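Local coordinates for titin (Homo sapiens, PDB 2J8H), which is a giant elastic muscle protein whose A-band portion here forms a rigid tandem pair of immunoglobulin domains, at residues 5-10 / 86-91; 14-19 / 67-72; 36-41 / 62-67; 98-103 / 180-185. All coordinates share one frame; numbering follows the deposited sequence.

The four contacts run from the N-terminal part of the first immunoglobulin domain to its junction with the second. Contacts 1, 2 and 3 lie in the first domain. Along the chain, contact 3 is nested inside contact 2 and contact 2 inside contact 1. Contact 4 comes after them, with its centre about 37 Å from that of contact 1. Strand 86-102 serves both ends: its start is used in contact 1 and its last residues in contact 4. Contacts 2 and 3 share Ala67, with centres about 14 Å apart. Contact 4 touches contact 2 where Val98 packs on Tyr18. One continuous strand and this packing are consistent with a stiff domain junction.

Contact 1: residues 5-10 / 86-91; sequences PHFKEE and GSVSGT
Pro5 to Phe7 runs beside Gly86 to Gly90 in nearly the same direction, 18° apart, with the CA atoms of Pro5 and Gly86 6.3 Å from each other. Side chains of one segment meet side chains and backbone of the other. Pro5 lays its ring against the carbonyl of Gly86, and its CG lies 3.2 Å from Gly86 O. Gly86 has backbone angles that would press a side chain against the preceding carbonyl, which accounts for a glycine. Val88 has CG1 between its backbone N and carbonyl carbon (chi1 65°). From there CG1 reaches both neighbours: it is 3.7 Å from Pro5 O and 3.8 Å from Phe7 CE1.

This is the A strand of an I-set immunoglobulin domain lying near the G strand. The first strand pairs with strand 22-29, through His6 and Thr29, and the pairing carries a classic beta bulge where Lys8 and Glu9 both face Lys27. Just before the bulge, Phe7 points toward strand 86-91. Its CE1 corner comes 3.6 Å from Ser89 C, and Val88 O lies 3.7 Å from CE1, at the ring edge. The same side chain also packs on Cys26, Val28 and Val79. An alanine at Phe7 is likely to open a gap between the two strands, with Val88 CG1 losing its aromatic neighbour. Gly90 N approaches the ring obliquely, 3.7 Å from Phe7 CE1.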
loop_
_atom_site.group_PDB
_atom_site.type_symbol
_atom_site.label_atom_id
_atom_site.label_comp_id
_atom_site.label_asym_id
_atom_site.label_seq_id
_atom_site.Cartn_x
_atom_site.Cartn_y
_atom_site.Cartn_z
ATOM N N PRO A 5 -22.745 30.005 12.508
ATOM C CA PRO A 5 -22.230 28.915 11.684
ATOM C C PRO A 5 -23.289 27.901 11.270
ATOM O O PRO A 5 -24.229 27.647 12.021
ATOM C CB PRO A 5 -21.212 28.238 12.594
ATOM C CG PRO A 5 -20.913 29.234 13.679
ATOM C CD PRO A 5 -22.179 29.963 13.868
ATOM N N HIS A 6 -23.126 27.333 10.076
ATOM C CA HIS A 6 -24.025 26.302 9.557
ATOM C C HIS A 6 -23.194 25.330 8.735
ATOM O O HIS A 6 -22.202 25.718 8.146
ATOM C CB HIS A 6 -25.100 26.954 8.707
ATOM C CG HIS A 6 -26.110 26.010 8.123
ATOM N ND1 HIS A 6 -27.124 25.443 8.869
ATOM C CD2 HIS A 6 -26.327 25.620 6.842
ATOM C CE1 HIS A 6 -27.890 24.703 8.082
ATOM N NE2 HIS A 6 -27.435 24.800 6.846
ATOM N N PHE A 7 -23.573 24.058 8.759
ATOM C CA PHE A 7 -22.968 23.044 7.887
ATOM C C PHE A 7 -23.788 22.977 6.618
ATOM O O PHE A 7 -24.883 22.425 6.612
ATOM C CB PHE A 7 -22.881 21.693 8.596
ATOM C CG PHE A 7 -21.882 21.683 9.678
ATOM C CD1 PHE A 7 -22.267 21.766 10.994
ATOM C CD2 PHE A 7 -20.541 21.695 9.381
ATOM C CE1 PHE A 7 -21.334 21.817 12.007
ATOM C CE2 PHE A 7 -19.607 21.730 10.376
ATOM C CZ PHE A 7 -20.017 21.815 11.714
ATOM N N LYS A 8 -23.291 23.636 5.572
ATOM C CA LYS A 8 -23.911 23.605 4.245
ATOM C C LYS A 8 -23.773 22.194 3.680
ATOM O O LYS A 8 -24.659 21.678 3.019
ATOM C CB LYS A 8 -23.207 24.618 3.336
ATOM C CG LYS A 8 -23.756 24.767 1.933
ATOM C CD LYS A 8 -25.004 25.571 1.941
ATOM C CE LYS A 8 -25.575 25.738 0.549
ATOM N NZ LYS A 8 -26.986 26.223 0.630
ATOM N N GLU A 9 -22.628 21.575 3.938
ATOM C CA GLU A 9 -22.438 20.160 3.629
ATOM C C GLU A 9 -21.976 19.488 4.919
ATOM O O GLU A 9 -20.931 19.810 5.445
ATOM C CB GLU A 9 -21.443 20.000 2.489
ATOM C CG GLU A 9 -21.883 20.783 1.248
ATOM C CD GLU A 9 -20.963 20.590 0.060
ATOM O OE1 GLU A 9 -19.914 19.951 0.242
ATOM O OE2 GLU A 9 -21.282 21.070 -1.049
ATOM N N GLU A 10 -22.818 18.614 5.452
ATOM C CA GLU A 10 -22.575 17.952 6.736
ATOM C C GLU A 10 -21.594 16.804 6.556
ATOM O O GLU A 10 -21.427 16.293 5.449
ATOM C CB GLU A 10 -23.888 17.375 7.295
ATOM C CG GLU A 10 -24.985 18.395 7.570
ATOM C CD GLU A 10 -26.318 17.729 7.906
ATOM O OE1 GLU A 10 -26.327 16.570 8.394
ATOM O OE2 GLU A 10 -27.379 18.349 7.642
ATOM N N GLY A 86 -22.437 32.020 17.202
ATOM C CA GLY A 86 -22.871 30.717 17.678
ATOM C C GLY A 86 -21.877 29.623 17.428
ATOM O O GLY A 86 -20.847 29.834 16.778
ATOM N N SER A 87 -22.186 28.444 17.961
ATOM C CA SER A 87 -21.370 27.259 17.746
ATOM C C SER A 87 -22.277 26.067 17.508
ATOM O O SER A 87 -23.307 25.923 18.167
ATOM C CB SER A 87 -20.494 26.997 18.975
ATOM O OG SER A 87 -19.565 25.935 18.766
ATOM N N VAL A 88 -21.887 25.204 16.587
ATOM C CA VAL A 88 -22.659 23.995 16.260
ATOM C C VAL A 88 -21.702 22.892 15.852
ATOM O O VAL A 88 -20.629 23.167 15.331
ATOM C CB VAL A 88 -23.697 24.280 15.143
ATOM C CG1 VAL A 88 -23.021 24.650 13.823
ATOM C CG2 VAL A 88 -24.673 23.113 14.978
ATOM N N SER A 89 -22.070 21.650 16.127
ATOM C CA SER A 89 -21.274 20.531 15.666
ATOM C C SER A 89 -22.039 19.588 14.753
ATOM O O SER A 89 -23.263 19.579 14.679
ATOM C CB SER A 89 -20.709 19.715 16.830
ATOM O OG SER A 89 -21.761 19.159 17.565
ATOM N N GLY A 90 -21.264 18.773 14.072
ATOM C CA GLY A 90 -21.801 17.689 13.281
ATOM C C GLY A 90 -21.001 16.481 13.671
ATOM O O GLY A 90 -19.918 16.594 14.243
ATOM N N THR A 91 -21.554 15.322 13.370
ATOM C CA THR A 91 -20.962 14.073 13.799
ATOM C C THR A 91 -21.034 13.046 12.648
ATOM O O THR A 91 -21.986 13.043 11.852
ATOM C CB THR A 91 -21.691 13.570 15.071
ATOM O OG1 THR A 91 -21.136 12.309 15.480
ATOM C CG2 THR A 91 -23.137 13.377 14.797
#

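Contact 2: residues 14-19 / 67-72; sequences LNVRYQ and ASVTDD
Val69 meets Val16 through a methyl that its first torsion turns inward: with CG1 beside the backbone N (chi1 -65°), CG2 is set between the backbone N and the carbonyl carbon. Val16 holds its own CG1 opposite its backbone N (chi1 177°), and this methyl lies 3.6 Å from Val69 CG2. The two side chains cross at about a right angle. Val69 CG2 also sits 3.4 Å from Arg17 O, and both valines rest on Ala22 of strand 22-29.

Residues 14-17 form the A' strand of the I-set domain, which runs parallel to the G strand. Residues 67-72 are the link between the E and F strands. Where the A' strand ends, the two backbones are tied together. Gln19 N donates to Val69 O at 2.8 Å, almost straight (174°) and in the carbonyl plane. The same oxygen receives a CA-H...O contact from Tyr18 CA, at 3.6 Å. A second such contact goes the other way, from Ser68 CA to Gln19 O, also at 3.6 Å.

The Tyr18 ring lies alongside the loop. Its CD1 is 3.5 Å from Val69 O, and Thr70 CA stands at the ring edge. Gln19 CG covers one face, offset toward the rim. Arg17 points away from this loop, and its NH1 bonds to Asn21 O of the second subunit.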
loop_
_atom_site.group_PDB
_atom_site.type_symbol
_atom_site.label_atom_id
_atom_site.label_comp_id
_atom_site.label_asym_id
_atom_site.label_seq_id
_atom_site.Cartn_x
_atom_site.Cartn_y
_atom_site.Cartn_z
ATOM N N LEU A 14 -18.567 7.201 7.276
ATOM C CA LEU A 14 -17.565 6.598 6.386
ATOM C C LEU A 14 -17.371 5.130 6.714
ATOM O O LEU A 14 -17.425 4.749 7.878
ATOM C CB LEU A 14 -16.190 7.241 6.579
ATOM C CG LEU A 14 -15.903 8.708 6.253
ATOM C CD1 LEU A 14 -14.451 9.016 6.624
ATOM C CD2 LEU A 14 -16.172 8.962 4.765
ATOM N N ASN A 15 -17.105 4.340 5.675
ATOM C CA ASN A 15 -16.629 2.970 5.779
ATOM C C ASN A 15 -15.359 2.870 4.948
ATOM O O ASN A 15 -15.398 2.963 3.726
ATOM C CB ASN A 15 -17.660 1.997 5.232
ATOM C CG ASN A 15 -18.810 1.783 6.181
ATOM O OD1 ASN A 15 -19.615 2.673 6.394
ATOM N ND2 ASN A 15 -18.894 0.596 6.755
ATOM N N VAL A 16 -14.236 2.666 5.612
ATOM C CA VAL A 16 -12.936 2.739 4.970
ATOM C C VAL A 16 -12.202 1.438 5.209
ATOM O O VAL A 16 -12.290 0.844 6.278
ATOM C CB VAL A 16 -12.129 3.936 5.532
ATOM C CG1 VAL A 16 -10.717 4.006 4.944
ATOM C CG2 VAL A 16 -12.872 5.205 5.241
ATOM N N ARG A 17 -11.500 0.975 4.186
ATOM C CA ARG A 17 -10.716 -0.230 4.313
ATOM C C ARG A 17 -9.540 0.030 5.244
ATOM O O ARG A 17 -8.941 1.088 5.212
ATOM C CB ARG A 17 -10.236 -0.715 2.939
ATOM C CG ARG A 17 -9.466 -2.007 2.966
ATOM C CD ARG A 17 -10.331 -3.201 3.327
ATOM N NE ARG A 17 -11.577 -3.285 2.553
ATOM C CZ ARG A 17 -11.709 -3.837 1.348
ATOM N NH1 ARG A 17 -10.672 -4.394 0.712
ATOM N NH2 ARG A 17 -12.911 -3.845 0.773
ATOM N N TYR A 18 -9.262 -0.941 6.100
ATOM C CA TYR A 18 -8.074 -0.977 6.946
ATOM C C TYR A 18 -6.816 -0.511 6.187
ATOM O O TYR A 18 -6.608 -0.905 5.045
ATOM C CB TYR A 18 -7.923 -2.424 7.408
ATOM C CG TYR A 18 -6.692 -2.784 8.172
ATOM C CD1 TYR A 18 -6.481 -2.298 9.455
ATOM C CD2 TYR A 18 -5.765 -3.663 7.635
ATOM C CE1 TYR A 18 -5.353 -2.645 10.178
ATOM C CE2 TYR A 18 -4.634 -4.026 8.346
ATOM C CZ TYR A 18 -4.434 -3.502 9.627
ATOM O OH TYR A 18 -3.309 -3.871 10.345
ATOM N N GLN A 19 -6.015 0.337 6.835
ATOM C CA GLN A 19 -4.754 0.901 6.298
ATOM C C GLN A 19 -4.904 1.982 5.204
ATOM O O GLN A 19 -3.906 2.534 4.752
ATOM C CB GLN A 19 -3.769 -0.206 5.876
ATOM C CG GLN A 19 -3.238 -1.015 7.091
ATOM C CD GLN A 19 -2.339 -2.194 6.731
ATOM O OE1 GLN A 19 -2.124 -2.520 5.552
ATOM N NE2 GLN A 19 -1.827 -2.869 7.760
ATOM N N ALA A 67 -4.832 9.006 8.816
ATOM C CA ALA A 67 -3.997 8.139 8.032
ATOM C C ALA A 67 -4.124 6.712 8.477
ATOM O O ALA A 67 -4.254 6.420 9.682
ATOM C CB ALA A 67 -2.538 8.572 8.123
ATOM N N SER A 68 -4.050 5.810 7.496
ATOM C CA SER A 68 -3.799 4.422 7.780
ATOM C C SER A 68 -4.693 3.909 8.888
ATOM O O SER A 68 -4.234 3.584 9.996
ATOM C CB SER A 68 -2.323 4.240 8.142
ATOM O OG SER A 68 -1.510 4.510 7.005
ATOM N N VAL A 69 -5.986 3.862 8.589
ATOM C CA VAL A 69 -6.962 3.585 9.618
ATOM C C VAL A 69 -6.878 2.162 10.141
ATOM O O VAL A 69 -6.625 1.223 9.389
ATOM C CB VAL A 69 -8.401 3.956 9.184
ATOM C CG1 VAL A 69 -8.485 5.434 8.990
ATOM C CG2 VAL A 69 -8.837 3.206 7.925
ATOM N N THR A 70 -7.030 2.035 11.457
ATOM C CA THR A 70 -7.127 0.761 12.131
ATOM C C THR A 70 -8.452 0.741 12.887
ATOM O O THR A 70 -9.165 1.753 12.933
ATOM C CB THR A 70 -6.008 0.616 13.133
ATOM O OG1 THR A 70 -6.210 1.553 14.183
ATOM C CG2 THR A 70 -4.662 0.895 12.458
ATOM N N ASP A 71 -8.777 -0.400 13.487
ATOM C CA ASP A 71 -10.015 -0.505 14.242
ATOM C C ASP A 71 -10.049 0.529 15.383
ATOM O O ASP A 71 -11.129 0.954 15.808
ATOM C CB ASP A 71 -10.238 -1.939 14.743
ATOM C CG ASP A 71 -11.584 -2.103 15.438
ATOM O OD1 ASP A 71 -12.638 -1.777 14.823
ATOM O OD2 ASP A 71 -11.576 -2.543 16.613
ATOM N N ASP A 72 -8.878 0.974 15.846
ATOM C CA ASP A 72 -8.824 2.009 16.879
ATOM C C ASP A 72 -9.417 3.341 16.407
ATOM O O ASP A 72 -9.867 4.148 17.204
ATOM C CB ASP A 72 -7.389 2.228 17.382
ATOM C CG ASP A 72 -7.313 3.300 18.486
ATOM O OD1 ASP A 72 -7.698 3.003 19.645
ATOM O OD2 ASP A 72 -6.908 4.453 18.192
#

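Contact 3: residues 36-41 / 62-67; sequences VKWYRQ and HQLIIA
Val36 meets His62, and Trp38 meets Leu64, through two CH-pi contacts. Val36 CG2 stands over the imidazole face, 3.5 Å from the centroid of the His62 ring and 10° off its normal. Leu64 CB stands over the six-membered ring of Trp38 in the same manner, 3.6 Å from its centroid. The tryptophan gets there with CG opposite its carbonyl carbon (chi1 -69°).

Plain van der Waals contacts add to this. Trp38 CZ2 comes 3.7 Å from Leu64 N, and His62 C lies in the plane of the indole at its edge. Ile54 and Leu24 also pack on Trp38.

The polar contact is made through a water. Trp38 NE1 gives its N-H to it at 3.0 Å, and His62 ND1 lies 2.9 Å from the same water. The water is in the plane of both rings, at their edges.

The two strands belong to the facing sheets of the immunoglobulin sandwich, with axes 8.9 Å apart and crossing at -33°. Trp38 is the core tryptophan of the C strand. Both rings turn a face to aliphatic carbon and an edge nitrogen to one water, so the buried polar atoms NE1 and ND1 each have a partner.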
loop_
_atom_site.group_PDB
_atom_site.type_symbol
_atom_site.label_atom_id
_atom_site.label_comp_id
_atom_site.label_asym_id
_atom_site.label_seq_id
_atom_site.Cartn_x
_atom_site.Cartn_y
_atom_site.Cartn_z
ATOM N N VAL A 36 -13.042 26.073 13.088
ATOM C CA VAL A 36 -13.449 24.700 13.156
ATOM C C VAL A 36 -12.481 23.910 14.000
ATOM O O VAL A 36 -11.278 24.119 13.936
ATOM C CB VAL A 36 -13.550 24.119 11.764
ATOM C CG1 VAL A 36 -13.650 22.584 11.812
ATOM C CG2 VAL A 36 -14.755 24.765 11.044
ATOM N N LYS A 37 -13.030 23.030 14.831
ATOM C CA LYS A 37 -12.248 22.107 15.616
ATOM C C LYS A 37 -12.820 20.723 15.344
ATOM O O LYS A 37 -14.001 20.577 15.010
ATOM C CB LYS A 37 -12.340 22.449 17.106
ATOM C CG LYS A 37 -11.648 23.727 17.539
ATOM C CD LYS A 37 -11.728 23.979 19.082
ATOM C CE LYS A 37 -13.081 24.538 19.580
ATOM N NZ LYS A 37 -13.156 24.912 21.102
ATOM N N TRP A 38 -11.965 19.721 15.480
ATOM C CA TRP A 38 -12.307 18.341 15.211
ATOM C C TRP A 38 -12.092 17.513 16.451
ATOM O O TRP A 38 -11.149 17.776 17.221
ATOM C CB TRP A 38 -11.370 17.813 14.139
ATOM C CG TRP A 38 -11.576 18.394 12.782
ATOM C CD1 TRP A 38 -10.967 19.494 12.256
ATOM C CD2 TRP A 38 -12.448 17.899 11.775
ATOM N NE1 TRP A 38 -11.397 19.702 10.978
ATOM C CE2 TRP A 38 -12.313 18.739 10.657
ATOM C CE3 TRP A 38 -13.339 16.822 11.706
ATOM C CZ2 TRP A 38 -13.015 18.524 9.477
ATOM C CZ3 TRP A 38 -14.035 16.619 10.533
ATOM C CH2 TRP A 38 -13.865 17.472 9.433
ATOM N N TYR A 39 -12.925 16.491 16.638
ATOM C CA TYR A 39 -12.887 15.690 17.855
ATOM C C TYR A 39 -13.045 14.224 17.519
ATOM O O TYR A 39 -13.791 13.872 16.594
ATOM C CB TYR A 39 -14.044 16.062 18.783
ATOM C CG TYR A 39 -14.080 17.523 19.127
ATOM C CD1 TYR A 39 -14.589 18.441 18.220
ATOM C CD2 TYR A 39 -13.617 18.002 20.364
ATOM C CE1 TYR A 39 -14.635 19.790 18.509
ATOM C CE2 TYR A 39 -13.633 19.358 20.635
ATOM C CZ TYR A 39 -14.164 20.230 19.707
ATOM O OH TYR A 39 -14.211 21.576 19.937
ATOM N N ARG A 40 -12.394 13.380 18.316
ATOM C CA ARG A 40 -12.616 11.949 18.289
ATOM C C ARG A 40 -13.293 11.621 19.609
ATOM O O ARG A 40 -12.734 11.853 20.681
ATOM C CB ARG A 40 -11.275 11.221 18.168
ATOM C CG ARG A 40 -11.349 9.699 18.140
ATOM C CD ARG A 40 -9.951 9.161 18.371
ATOM N NE ARG A 40 -9.880 7.723 18.556
ATOM C CZ ARG A 40 -10.281 7.071 19.638
ATOM N NH1 ARG A 40 -10.837 7.716 20.667
ATOM N NH2 ARG A 40 -10.162 5.739 19.677
ATOM N N GLN A 41 -14.507 11.091 19.535
ATOM C CA GLN A 41 -15.276 10.777 20.733
ATOM C C GLN A 41 -15.220 11.909 21.739
ATOM O O GLN A 41 -14.958 11.678 22.913
ATOM C CB GLN A 41 -14.754 9.512 21.415
ATOM C CG GLN A 41 -15.225 8.244 20.808
ATOM C CD GLN A 41 -14.937 7.053 21.686
ATOM O OE1 GLN A 41 -13.831 6.504 21.666
ATOM N NE2 GLN A 41 -15.929 6.649 22.475
ATOM N N HIS A 62 -13.669 22.158 4.939
ATOM C CA HIS A 62 -12.822 21.669 6.022
ATOM C C HIS A 62 -12.729 20.175 5.914
ATOM O O HIS A 62 -13.748 19.502 5.676
ATOM C CB HIS A 62 -13.447 22.004 7.361
ATOM C CG HIS A 62 -13.429 23.462 7.656
ATOM N ND1 HIS A 62 -12.359 24.077 8.265
ATOM C CD2 HIS A 62 -14.307 24.444 7.344
ATOM C CE1 HIS A 62 -12.599 25.372 8.350
ATOM N NE2 HIS A 62 -13.771 25.620 7.794
ATOM N N GLN A 63 -11.522 19.635 6.066
ATOM C CA GLN A 63 -11.396 18.197 6.069
ATOM C C GLN A 63 -10.341 17.724 7.052
ATOM O O GLN A 63 -9.377 18.426 7.365
ATOM C CB GLN A 63 -11.225 17.632 4.642
ATOM C CG GLN A 63 -9.872 17.718 4.056
ATOM C CD GLN A 63 -9.763 17.269 2.611
ATOM O OE1 GLN A 63 -10.741 16.897 1.973
ATOM N NE2 GLN A 63 -8.561 17.383 2.062
ATOM N N LEU A 64 -10.592 16.536 7.578
ATOM C CA LEU A 64 -9.677 15.867 8.454
ATOM C C LEU A 64 -9.262 14.599 7.746
ATOM O O LEU A 64 -10.114 13.822 7.311
ATOM C CB LEU A 64 -10.383 15.523 9.754
ATOM C CG LEU A 64 -9.627 14.588 10.727
ATOM C CD1 LEU A 64 -8.431 15.286 11.329
ATOM C CD2 LEU A 64 -10.612 14.107 11.822
ATOM N N ILE A 65 -7.963 14.381 7.630
ATOM C CA ILE A 65 -7.438 13.153 7.093
ATOM C C ILE A 65 -6.846 12.331 8.230
ATOM O O ILE A 65 -5.941 12.785 8.927
ATOM C CB ILE A 65 -6.343 13.400 6.026
ATOM C CG1 ILE A 65 -6.834 14.417 4.978
ATOM C CG2 ILE A 65 -5.930 12.060 5.345
ATOM C CD1 ILE A 65 -5.731 14.961 4.052
ATOM N N ILE A 66 -7.370 11.111 8.395
ATOM C CA ILE A 66 -6.871 10.146 9.370
ATOM C C ILE A 66 -6.135 9.107 8.584
ATOM O O ILE A 66 -6.742 8.399 7.801
ATOM C CB ILE A 66 -8.014 9.458 10.139
ATOM C CG1 ILE A 66 -8.964 10.512 10.709
ATOM C CG2 ILE A 66 -7.476 8.553 11.235
ATOM C CD1 ILE A 66 -10.251 9.944 11.258
ATOM N N ALA A 67 -4.832 9.006 8.816
ATOM C CA ALA A 67 -3.997 8.139 8.032
ATOM C C ALA A 67 -4.124 6.712 8.477
ATOM O O ALA A 67 -4.254 6.420 9.682
ATOM C CB ALA A 67 -2.538 8.572 8.123
HETATM O O HOH W 1 -10.532 22.064 9.275
#

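Contact 4: residues 98-103 / 180-185; sequences VPAKIH and AKNRFG
Asn182 grips the backbone of residues 98-100 with both ends of its amide. ND2 donates to Val98 O at 3.1 Å, fairly straight (163°), with the acceptor lying in the amide plane. OD1 accepts from Ala100 N at 3.2 Å, from above the carbonyl plane. Next to these bonds, Ala100 CB rests against two carbonyl oxygens, 3.4 Å from Gly185 O and 3.5 Å from Ala180 O. Ala180 CB lies 3.7 Å from Ile102 CD1. Farther along, Phe184 CB packs on Pro99 CA.

This is the junction of the two immunoglobulin domains. Residues 98-102 continue the last strand of the first domain and pair with strand 123-131. Residues 180-185 close the F-G hairpin by a type I turn from Asn182 to Gly185. Strands 98-102 and 180-182 run antiparallel, 168° between their axes.

The Asn182 amide is positioned by that turn. CG sits between the backbone N and the carbonyl carbon (chi1 66°), and OD1 also takes the N-H of Phe184 at 3.0 Å. This is an Asx turn, and Phe184 N and Ala100 N reach the oxygen from opposite faces. ND2 has a second acceptor in Pro132 O. An alanine at Asn182 would probably cost Ala100 N and Val98 O their bonds to this amide and leave the turn less firmly held against residues 98-100. Farther out, Lys101 NZ forms a salt bridge with Asp187.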
loop_
_atom_site.group_PDB
_atom_site.type_symbol
_atom_site.label_atom_id
_atom_site.label_comp_id
_atom_site.label_asym_id
_atom_site.label_seq_id
_atom_site.Cartn_x
_atom_site.Cartn_y
_atom_site.Cartn_z
ATOM N N VAL A 98 -12.143 -4.623 7.894
ATOM C CA VAL A 98 -10.949 -5.460 7.962
ATOM C C VAL A 98 -11.370 -6.834 7.477
ATOM O O VAL A 98 -12.223 -7.485 8.106
ATOM C CB VAL A 98 -10.398 -5.555 9.402
ATOM C CG1 VAL A 98 -9.098 -6.349 9.421
ATOM C CG2 VAL A 98 -10.218 -4.152 10.020
ATOM N N PRO A 99 -10.837 -7.271 6.335
ATOM C CA PRO A 99 -11.154 -8.608 5.830
ATOM C C PRO A 99 -10.817 -9.693 6.837
ATOM O O PRO A 99 -9.827 -9.558 7.569
ATOM C CB PRO A 99 -10.246 -8.730 4.603
ATOM C CG PRO A 99 -10.055 -7.359 4.170
ATOM C CD PRO A 99 -9.929 -6.562 5.416
ATOM N N ALA A 100 -11.616 -10.758 6.886
ATOM C CA ALA A 100 -11.303 -11.864 7.797
ATOM C C ALA A 100 -9.983 -12.448 7.390
ATOM O O ALA A 100 -9.775 -12.720 6.210
ATOM C CB ALA A 100 -12.387 -12.946 7.778
ATOM N N LYS A 101 -9.104 -12.681 8.360
ATOM C CA LYS A 101 -7.768 -13.154 8.052
ATOM C C LYS A 101 -7.231 -13.966 9.206
ATOM O O LYS A 101 -7.392 -13.602 10.356
ATOM C CB LYS A 101 -6.849 -11.956 7.730
ATOM C CG LYS A 101 -5.430 -12.315 7.301
ATOM C CD LYS A 101 -5.344 -12.826 5.875
ATOM C CE LYS A 101 -3.965 -13.559 5.575
ATOM N NZ LYS A 101 -3.877 -14.971 6.103
ATOM N N ILE A 102 -6.626 -15.094 8.881
ATOM C CA ILE A 102 -5.979 -15.954 9.869
ATOM C C ILE A 102 -4.485 -15.646 9.807
ATOM O O ILE A 102 -3.931 -15.562 8.720
ATOM C CB ILE A 102 -6.175 -17.445 9.540
ATOM C CG1 ILE A 102 -7.629 -17.861 9.662
ATOM C CG2 ILE A 102 -5.319 -18.305 10.451
ATOM C CD1 ILE A 102 -8.248 -17.563 10.997
ATOM N N HIS A 103 -3.864 -15.471 10.967
ATOM C CA HIS A 103 -2.449 -15.092 11.066
ATOM C C HIS A 103 -1.672 -16.152 11.810
ATOM O O HIS A 103 -1.604 -16.124 13.039
ATOM C CB HIS A 103 -2.286 -13.803 11.862
ATOM C CG HIS A 103 -3.108 -12.662 11.356
ATOM N ND1 HIS A 103 -2.865 -12.053 10.152
ATOM C CD2 HIS A 103 -4.162 -12.011 11.905
ATOM C CE1 HIS A 103 -3.746 -11.080 9.968
ATOM N NE2 HIS A 103 -4.544 -11.039 11.017
ATOM N N ALA A 180 -11.802 -18.249 9.077
ATOM C CA ALA A 180 -12.462 -17.019 9.503
ATOM C C ALA A 180 -13.196 -16.465 8.294
ATOM O O ALA A 180 -12.611 -16.373 7.212
ATOM C CB ALA A 180 -11.436 -16.005 10.031
ATOM N N LYS A 181 -14.466 -16.100 8.482
ATOM C CA LYS A 181 -15.314 -15.540 7.429
ATOM C C LYS A 181 -16.014 -14.280 7.919
ATOM O O LYS A 181 -16.601 -14.270 9.004
ATOM C CB LYS A 181 -16.438 -16.510 7.023
ATOM C CG LYS A 181 -16.025 -17.898 6.596
ATOM C CD LYS A 181 -17.145 -18.939 6.885
ATOM C CE LYS A 181 -16.771 -20.349 6.371
ATOM N NZ LYS A 181 -15.661 -21.028 7.108
ATOM N N ASN A 182 -15.975 -13.229 7.109
ATOM C CA ASN A 182 -16.942 -12.140 7.230
ATOM C C ASN A 182 -17.318 -11.657 5.849
ATOM O O ASN A 182 -16.981 -12.308 4.851
ATOM C CB ASN A 182 -16.431 -11.010 8.151
ATOM C CG ASN A 182 -15.238 -10.265 7.605
ATOM O OD1 ASN A 182 -14.820 -10.444 6.460
ATOM N ND2 ASN A 182 -14.669 -9.406 8.445
ATOM N N ARG A 183 -18.016 -10.524 5.783
ATOM C CA ARG A 183 -18.500 -10.012 4.517
ATOM C C ARG A 183 -17.397 -9.600 3.552
ATOM O O ARG A 183 -17.651 -9.483 2.367
ATOM C CB ARG A 183 -19.483 -8.833 4.749
ATOM C CG ARG A 183 -18.836 -7.571 5.363
ATOM C CD ARG A 183 -19.837 -6.440 5.510
ATOM N NE ARG A 183 -20.925 -6.786 6.430
ATOM C CZ ARG A 183 -21.853 -5.931 6.850
ATOM N NH1 ARG A 183 -21.836 -4.660 6.437
ATOM N NH2 ARG A 183 -22.808 -6.345 7.684
ATOM N N PHE A 184 -16.186 -9.381 4.044
ATOM C CA PHE A 184 -15.103 -8.927 3.195
ATOM C C PHE A 184 -14.177 -10.055 2.771
ATOM O O PHE A 184 -13.168 -9.811 2.104
ATOM C CB PHE A 184 -14.328 -7.801 3.894
ATOM C CG PHE A 184 -15.197 -6.611 4.215
ATOM C CD1 PHE A 184 -15.747 -5.852 3.192
ATOM C CD2 PHE A 184 -15.514 -6.297 5.519
ATOM C CE1 PHE A 184 -16.574 -4.768 3.465
ATOM C CE2 PHE A 184 -16.340 -5.215 5.791
ATOM C CZ PHE A 184 -16.865 -4.457 4.760
ATOM N N GLY A 185 -14.504 -11.283 3.172
ATOM C CA GLY A 185 -13.743 -12.432 2.712
ATOM C C GLY A 185 -13.655 -13.577 3.691
ATOM O O GLY A 185 -14.013 -13.459 4.853
#